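Local coordinates for protein Ribose/Galactose Isomerase (Vibrio parahaemolyticus, PDB 3ONO) that probably interconverts aldose and ketose forms of sugar phosphates as a LacAB/RpiB-type isomerase, at residues M20-G23 / E24-V28. Residues are numbered along the deposited sequence; the frame is centred on the assembly and turned at random.
Sequences MVAG and ELNSV
Glu24 sits one turn of helix beyond Met20, and its side chain first leans back toward Met20, then turns outward. Its CB lies 3.7 Å from Val21 O. At CG the chain reaches Met20 O, 3.5 Å away, because CG is set beside the backbone N (chi1 -60°), the same N that donates to Met20 O at 3.0 Å. The selenium of Met20, a selenomethionine, approaches that CG at 4.4 Å, a loose contact of selenium with one methylene. The bend at chi2 (-70°) then turns the carboxylate away from the Met20 carbonyl, and OE1 ends in a salt bridge to Arg130 of helix 125-136; OE2 is hydrogen-bonded as well, which is how this buried acid has both oxygens satisfied.

All of this belongs to helix 18-31, the crossover of the beta-alpha-beta unit that links parallel strands 5-8 and 35-38 in the alpha-beta-alpha sandwich. Val21 and Leu25, a turn apart, pack on Leu8 of the sheet and on Phe133. Leu25 N gives the i to i+4 bond to Val21 O.

On the more exposed flank Asn26 N bonds to Ala22 O at 2.8 Å. CG of Asn26 lies beside its own backbone N, which turns the amide toward the Ala22 carbonyl, with ND2 3.0 Å from Ala22 O. Next along, Ser27 N bonds to Gly23 O, and Ser27 CB rests 3.3 Å from that oxygen.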
HETATM    1  N   MSE A  20      -9.428  10.216  18.101  1.00 30.37           N
HETATM    2  CA  MSE A  20      -8.079   9.874  17.665  1.00 29.23           C
HETATM    3  C   MSE A  20      -7.614  10.825  16.563  1.00 31.86           C
HETATM    4  O   MSE A  20      -6.522  11.383  16.633  1.00 30.71           O
HETATM    5  CB  MSE A  20      -8.008   8.414  17.192  1.00 25.84           C
HETATM    6  CG  MSE A  20      -6.628   7.970  16.732  1.00 26.85           C
HETATM    7 SE   MSE A  20      -6.449   8.224  14.796  0.67 30.96          SE
HETATM    8  CE  MSE A  20      -7.989   7.163  14.235  1.00 29.91           C
ATOM      9  N   VAL A  21      -8.432  11.021  15.532  1.00 28.30           N
ATOM     10  CA  VAL A  21      -7.954  11.813  14.409  1.00 28.20           C
ATOM     11  C   VAL A  21      -7.758  13.275  14.806  1.00 26.15           C
ATOM     12  O   VAL A  21      -6.743  13.887  14.469  1.00 28.53           O
ATOM     13  CB  VAL A  21      -8.905  11.733  13.187  1.00 23.68           C
ATOM     14  CG1 VAL A  21      -8.406  12.646  12.086  1.00 26.47           C
ATOM     15  CG2 VAL A  21      -9.006  10.304  12.690  1.00 24.67           C
ATOM     16  N   ALA A  22      -8.712  13.820  15.547  1.00 27.04           N
ATOM     17  CA  ALA A  22      -8.601  15.189  16.036  1.00 26.77           C
ATOM     18  C   ALA A  22      -7.366  15.340  16.913  1.00 29.38           C
ATOM     19  O   ALA A  22      -6.648  16.344  16.842  1.00 30.14           O
ATOM     20  CB  ALA A  22      -9.856  15.571  16.811  1.00 30.43           C
ATOM     21  N   GLY A  23      -7.117  14.329  17.738  1.00 27.57           N
ATOM     22  CA  GLY A  23      -5.910  14.299  18.557  1.00 30.98           C
ATOM     23  C   GLY A  23      -4.648  14.462  17.729  1.00 33.79           C
ATOM     24  O   GLY A  23      -3.807  15.320  18.016  1.00 33.19           O
ATOM     25  N   GLU A  24      -4.524  13.653  16.674  1.00 28.98           N
ATOM     26  CA  GLU A  24      -3.348  13.725  15.821  1.00 28.49           C
ATOM     27  C   GLU A  24      -3.307  15.053  15.073  1.00 29.63           C
ATOM     28  O   GLU A  24      -2.243  15.645  14.926  1.00 31.04           O
ATOM     29  CB  GLU A  24      -3.295  12.548  14.841  1.00 26.13           C
ATOM     30  CG  GLU A  24      -3.246  11.157  15.520  1.00 28.78           C
ATOM     31  CD  GLU A  24      -1.926  10.874  16.213  1.00 35.17           C
ATOM     32  OE1 GLU A  24      -0.991  11.699  16.099  1.00 36.48           O
ATOM     33  OE2 GLU A  24      -1.825   9.818  16.878  1.00 35.59           O
ATOM     34  N   LEU A  25      -4.458  15.527  14.593  1.00 29.49           N
ATOM     35  CA  LEU A  25      -4.471  16.757  13.798  1.00 26.70           C
ATOM     36  C   LEU A  25      -4.065  17.952  14.659  1.00 28.87           C
ATOM     37  O   LEU A  25      -3.259  18.788  14.253  1.00 29.50           O
ATOM     38  CB  LEU A  25      -5.845  17.002  13.137  1.00 24.83           C
ATOM     39  CG  LEU A  25      -5.900  18.174  12.151  1.00 22.71           C
ATOM     40  CD1 LEU A  25      -4.902  17.955  11.003  1.00 24.56           C
ATOM     41  CD2 LEU A  25      -7.316  18.309  11.597  1.00 25.73           C
ATOM     42  N   ASN A  26      -4.644  18.027  15.851  1.00 29.76           N
ATOM     43  CA  ASN A  26      -4.335  19.101  16.774  1.00 31.50           C
ATOM     44  C   ASN A  26      -2.862  19.072  17.153  1.00 32.10           C
ATOM     45  O   ASN A  26      -2.198  20.105  17.158  1.00 38.54           O
ATOM     46  CB  ASN A  26      -5.219  18.988  18.007  1.00 35.80           C
ATOM     47  CG  ASN A  26      -6.553  19.661  17.808  1.00 41.04           C
ATOM     48  OD1 ASN A  26      -6.611  20.818  17.390  1.00 41.39           O
ATOM     49  ND2 ASN A  26      -7.639  18.933  18.068  1.00 41.96           N
ATOM     50  N   SER A  27      -2.362  17.877  17.452  1.00 30.22           N
ATOM     51  CA  SER A  27      -0.954  17.704  17.790  1.00 34.32           C
ATOM     52  C   SER A  27      -0.045  18.168  16.652  1.00 37.09           C
ATOM     53  O   SER A  27       0.828  19.020  16.843  1.00 38.38           O
ATOM     54  CB  SER A  27      -0.669  16.240  18.144  1.00 40.75           C
ATOM     55  OG  SER A  27       0.708  16.031  18.379  1.00 51.11           O
ATOM     56  N   VAL A  28      -0.253  17.612  15.461  1.00 32.90           N
ATOM     57  CA  VAL A  28       0.629  17.899  14.334  1.00 30.17           C
ATOM     58  C   VAL A  28       0.420  19.296  13.764  1.00 31.93           C
ATOM     59  O   VAL A  28       1.345  20.107  13.729  1.00 34.01           O
ATOM     60  CB  VAL A  28       0.462  16.867  13.198  1.00 28.73           C
ATOM     61  CG1 VAL A  28       1.321  17.264  12.006  1.00 28.36           C
ATOM     62  CG2 VAL A  28       0.828  15.487  13.706  1.00 27.49           C
TER